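Long-range contact in BvnE (Penicillium brevicompactum, PDB 6U9I), which catalyses a stereoselective semipinacol-type rearrangement in the assembly of brevianamides, acting as an isomerase: residues 40-51 / 128-138. Numbering follows the deposited sequence. Where two conformers were deposited one is given.
Sequences HRTEECVTRPAP and LLRDVIEFADS
Thr47 to Ala50 run parallel to Val132 to Phe135, the axes of strands 45-50 and 129-136 inclined by 21°. Arg48 gives its N to Val132 O (2.7 Å) and receives Glu134 N at its own O; Ala50 likewise bonds Glu134 O and Ala136 N. A separate short pairing sets Arg41 beside Leu129, with Thr42 N bound to Leu129 O. A type I turn from Thr42 to Cys45 separates the two, and a water bridges Val46 N, Arg130 O and Asp131 OD1. Toward strand 110-122, Arg130 and Asp131 form a classic bulge facing Thr121. Arg48, extended from CG to NE, crosses Asp131 at about a right angle; its NE meets the syn lone pair of OD1 at 2.6 Å, with guanidinium and carboxylate planes 43° apart. Val46 CG2 covers one guanidinium face. An asparagine in place of Asp131 would probably leave the Arg48 charge without its mate. On the face carrying Leu129 and Val132, Arg41 bends its guanidinium across Val132; Arg41 NH2 bonds Thr47 OG1 (2.9 Å), Asn61 holds Arg41 NE, and Cys45 SG sits over the guanidinium. After a cis peptide, Pro51 lays CD over the Phe135 ring, 4.1 Å from the centroid, in a CH-pi contact. The pair joins strand 45-50 to the last strand of a curved mixed sheet, with helices 14-31 and 61-74 packed on the face of Thr47, Leu129 and Glu134, consistent with a cone-like alpha+beta barrel of the NTF2-like type.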
loop_
_atom_site.group_PDB
_atom_site.type_symbol
_atom_site.label_atom_id
_atom_site.label_comp_id
_atom_site.label_asym_id
_atom_site.label_seq_id
_atom_site.Cartn_x
_atom_site.Cartn_y
_atom_site.Cartn_z
ATOM N N HIS A 40 1.974 13.591 18.177
ATOM C CA HIS A 40 2.775 12.389 18.456
ATOM C C HIS A 40 3.692 12.032 17.288
ATOM O O HIS A 40 3.800 10.870 16.884
ATOM C CB HIS A 40 1.884 11.200 18.824
ATOM C CG HIS A 40 0.951 11.487 19.959
ATOM N ND1 HIS A 40 1.378 11.568 21.265
ATOM C CD2 HIS A 40 -0.378 11.740 19.979
ATOM C CE1 HIS A 40 0.347 11.839 22.047
ATOM N NE2 HIS A 40 -0.730 11.955 21.289
ATOM N N ARG A 41 4.359 13.047 16.756
ATOM C CA ARG A 41 5.344 12.890 15.698
ATOM C C ARG A 41 6.691 13.397 16.194
ATOM O O ARG A 41 6.754 14.302 17.035
ATOM C CB ARG A 41 4.930 13.654 14.424
ATOM C CG ARG A 41 3.791 13.004 13.632
ATOM C CD ARG A 41 3.107 13.966 12.654
ATOM N NE ARG A 41 3.990 14.474 11.599
ATOM C CZ ARG A 41 3.976 14.072 10.326
ATOM N NH1 ARG A 41 4.816 14.615 9.447
ATOM N NH2 ARG A 41 3.125 13.140 9.927
ATOM N N THR A 42 7.766 12.809 15.675
ATOM C CA THR A 42 9.095 13.358 15.939
ATOM C C THR A 42 9.251 14.707 15.240
ATOM O O THR A 42 8.482 15.066 14.347
ATOM C CB THR A 42 10.195 12.417 15.451
ATOM O OG1 THR A 42 10.092 12.291 14.026
ATOM C CG2 THR A 42 10.103 11.064 16.110
ATOM N N GLU A 43 10.299 15.455 15.619
ATOM C CA GLU A 43 10.455 16.789 15.046
ATOM C C GLU A 43 10.741 16.740 13.550
ATOM O O GLU A 43 10.303 17.629 12.814
ATOM C CB GLU A 43 11.556 17.566 15.780
ATOM C CG GLU A 43 11.266 17.751 17.273
ATOM C CD GLU A 43 9.893 18.369 17.537
ATOM O OE1 GLU A 43 9.202 17.910 18.477
ATOM O OE2 GLU A 43 9.505 19.317 16.812
ATOM N N GLU A 44 11.425 15.698 13.079
ATOM C CA GLU A 44 11.825 15.586 11.683
ATOM C C GLU A 44 10.844 14.780 10.842
ATOM O O GLU A 44 11.083 14.594 9.645
ATOM C CB GLU A 44 13.212 14.951 11.592
ATOM C CG GLU A 44 14.276 15.635 12.444
ATOM C CD GLU A 44 14.905 16.826 11.750
ATOM O OE1 GLU A 44 15.173 16.730 10.533
ATOM O OE2 GLU A 44 15.138 17.854 12.427
ATOM N N CYS A 45 9.747 14.319 11.435
ATOM C CA CYS A 45 8.779 13.486 10.724
ATOM C C CYS A 45 8.267 14.150 9.447
ATOM O O CYS A 45 7.932 15.336 9.434
ATOM C CB CYS A 45 7.607 13.179 11.655
ATOM S SG CYS A 45 6.509 11.890 11.018
ATOM N N VAL A 46 8.186 13.373 8.360
ATOM C CA VAL A 46 7.499 13.848 7.163
ATOM C C VAL A 46 6.415 12.853 6.774
ATOM O O VAL A 46 6.500 11.661 7.078
ATOM C CB VAL A 46 8.443 14.088 5.966
ATOM C CG1 VAL A 46 9.441 15.206 6.285
ATOM C CG2 VAL A 46 9.151 12.816 5.590
ATOM N N THR A 47 5.388 13.366 6.110
ATOM C CA THR A 47 4.383 12.558 5.436
ATOM C C THR A 47 4.714 12.576 3.951
ATOM O O THR A 47 4.875 13.654 3.361
ATOM C CB THR A 47 2.979 13.114 5.692
ATOM O OG1 THR A 47 2.624 12.896 7.068
ATOM C CG2 THR A 47 1.954 12.436 4.788
ATOM N N ARG A 48 4.855 11.390 3.357
ATOM C CA ARG A 48 5.285 11.270 1.967
ATOM C C ARG A 48 4.134 10.762 1.116
ATOM O O ARG A 48 3.820 9.562 1.156
ATOM C CB ARG A 48 6.484 10.327 1.838
ATOM C CG ARG A 48 7.562 10.485 2.896
ATOM C CD ARG A 48 8.565 9.346 2.773
ATOM N NE ARG A 48 9.678 9.484 3.703
ATOM C CZ ARG A 48 10.785 10.167 3.444
ATOM N NH1 ARG A 48 10.928 10.778 2.275
ATOM N NH2 ARG A 48 11.746 10.238 4.357
ATOM N N PRO A 49 3.482 11.616 0.331
ATOM C CA PRO A 49 2.449 11.120 -0.582
ATOM C C PRO A 49 3.052 10.217 -1.647
ATOM O O PRO A 49 4.174 10.428 -2.115
ATOM C CB PRO A 49 1.859 12.398 -1.196
ATOM C CG PRO A 49 2.291 13.510 -0.287
ATOM C CD PRO A 49 3.607 13.083 0.287
ATOM N N ALA A 50 2.295 9.192 -2.012
ATOM C CA ALA A 50 2.669 8.255 -3.060
ATOM C C ALA A 50 1.393 7.854 -3.773
ATOM O O ALA A 50 0.301 8.025 -3.224
ATOM C CB ALA A 50 3.385 7.017 -2.491
ATOM N N PRO A 51 1.485 7.333 -5.005
ATOM C CA PRO A 51 2.664 7.058 -5.832
ATOM C C PRO A 51 3.326 8.327 -6.356
ATOM O O PRO A 51 2.760 9.413 -6.228
ATOM C CB PRO A 51 2.093 6.226 -6.990
ATOM C CG PRO A 51 0.670 6.676 -7.106
ATOM C CD PRO A 51 0.238 6.895 -5.662
ATOM N N LEU A 128 6.603 7.546 19.065
ATOM C CA LEU A 128 6.435 8.720 18.231
ATOM C C LEU A 128 6.576 8.307 16.777
ATOM O O LEU A 128 7.461 7.521 16.433
ATOM C CB LEU A 128 7.479 9.801 18.549
ATOM C CG LEU A 128 7.357 10.572 19.862
ATOM C CD1 LEU A 128 8.528 11.540 19.958
ATOM C CD2 LEU A 128 6.043 11.326 19.920
ATOM N N LEU A 129 5.710 8.852 15.935
ATOM C CA LEU A 129 5.769 8.616 14.498
ATOM C C LEU A 129 6.913 9.412 13.873
ATOM O O LEU A 129 6.986 10.630 14.037
ATOM C CB LEU A 129 4.441 9.027 13.870
ATOM C CG LEU A 129 4.210 8.800 12.392
ATOM C CD1 LEU A 129 4.210 7.302 12.062
ATOM C CD2 LEU A 129 2.863 9.428 12.099
ATOM N N ARG A 130 7.794 8.732 13.130
ATOM C CA ARG A 130 8.924 9.416 12.504
ATOM C C ARG A 130 8.847 9.451 10.983
ATOM O O ARG A 130 9.622 10.181 10.358
ATOM C CB ARG A 130 10.254 8.773 12.935
ATOM C CG ARG A 130 10.518 7.394 12.335
ATOM C CD ARG A 130 11.892 6.839 12.757
ATOM N NE ARG A 130 12.988 7.702 12.292
ATOM C CZ ARG A 130 14.264 7.498 12.600
ATOM N NH1 ARG A 130 15.219 8.317 12.140
ATOM N NH2 ARG A 130 14.590 6.464 13.355
ATOM N N ASP A 131 7.921 8.715 10.372
ATOM C CA ASP A 131 7.772 8.734 8.924
ATOM C C ASP A 131 6.420 8.138 8.577
ATOM O O ASP A 131 5.985 7.184 9.217
ATOM C CB ASP A 131 8.873 7.932 8.225
ATOM C CG ASP A 131 8.833 8.094 6.716
ATOM O OD1 ASP A 131 9.259 9.168 6.238
ATOM O OD2 ASP A 131 8.380 7.165 6.004
ATOM N N VAL A 132 5.763 8.704 7.567
ATOM C CA VAL A 132 4.541 8.132 6.998
ATOM C C VAL A 132 4.664 8.133 5.488
ATOM O O VAL A 132 4.912 9.186 4.893
ATOM C CB VAL A 132 3.284 8.931 7.380
ATOM C CG1 VAL A 132 2.053 8.176 6.931
ATOM C CG2 VAL A 132 3.246 9.187 8.830
ATOM N N ILE A 133 4.445 6.975 4.861
ATOM C CA ILE A 133 4.170 6.923 3.428
ATOM C C ILE A 133 2.680 6.716 3.266
ATOM O O ILE A 133 2.123 5.777 3.845
ATOM C CB ILE A 133 4.915 5.782 2.728
ATOM C CG1 ILE A 133 6.411 5.909 2.912
ATOM C CG2 ILE A 133 4.512 5.741 1.234
ATOM C CD1 ILE A 133 7.123 4.673 2.439
ATOM N N GLU A 134 2.038 7.566 2.478
ATOM C CA GLU A 134 0.601 7.465 2.229
ATOM C C GLU A 134 0.399 7.175 0.745
ATOM O O GLU A 134 0.406 8.089 -0.085
ATOM C CB GLU A 134 -0.123 8.734 2.667
ATOM C CG GLU A 134 -0.140 8.911 4.170
ATOM C CD GLU A 134 -0.757 10.222 4.612
ATOM O OE1 GLU A 134 -0.985 11.103 3.753
ATOM O OE2 GLU A 134 -1.011 10.370 5.827
ATOM N N PHE A 135 0.213 5.897 0.413
ATOM C CA PHE A 135 0.039 5.465 -0.974
ATOM C C PHE A 135 -1.458 5.474 -1.285
ATOM O O PHE A 135 -2.191 4.577 -0.861
ATOM C CB PHE A 135 0.650 4.077 -1.161
ATOM C CG PHE A 135 0.884 3.687 -2.603
ATOM C CD1 PHE A 135 -0.186 3.398 -3.443
ATOM C CD2 PHE A 135 2.176 3.563 -3.098
ATOM C CE1 PHE A 135 0.020 3.026 -4.776
ATOM C CE2 PHE A 135 2.392 3.186 -4.437
ATOM C CZ PHE A 135 1.319 2.929 -5.271
ATOM N N ALA A 136 -1.908 6.480 -2.029
ATOM C CA ALA A 136 -3.325 6.715 -2.279
ATOM C C ALA A 136 -3.794 6.039 -3.565
ATOM O O ALA A 136 -2.999 5.641 -4.424
ATOM C CB ALA A 136 -3.611 8.221 -2.363
ATOM N N ASP A 137 -5.118 5.898 -3.674
ATOM C CA ASP A 137 -5.802 5.616 -4.938
ATOM C C ASP A 137 -5.647 6.859 -5.811
ATOM O O ASP A 137 -6.358 7.852 -5.632
ATOM C CB ASP A 137 -7.268 5.286 -4.651
ATOM C CG ASP A 137 -8.094 4.975 -5.907
ATOM O OD1 ASP A 137 -7.706 5.313 -7.047
ATOM O OD2 ASP A 137 -9.186 4.402 -5.736
ATOM N N SER A 138 -4.688 6.828 -6.738
ATOM C CA SER A 138 -4.340 8.054 -7.450
ATOM C C SER A 138 -5.425 8.451 -8.444
ATOM O O SER A 138 -5.671 9.646 -8.655
ATOM C CB SER A 138 -2.999 7.872 -8.161
ATOM O OG SER A 138 -2.990 6.641 -8.877
HETATM O O HOH W 1 9.938 11.090 8.018
HETATM O O HOH W 2 -0.094 12.320 7.509
#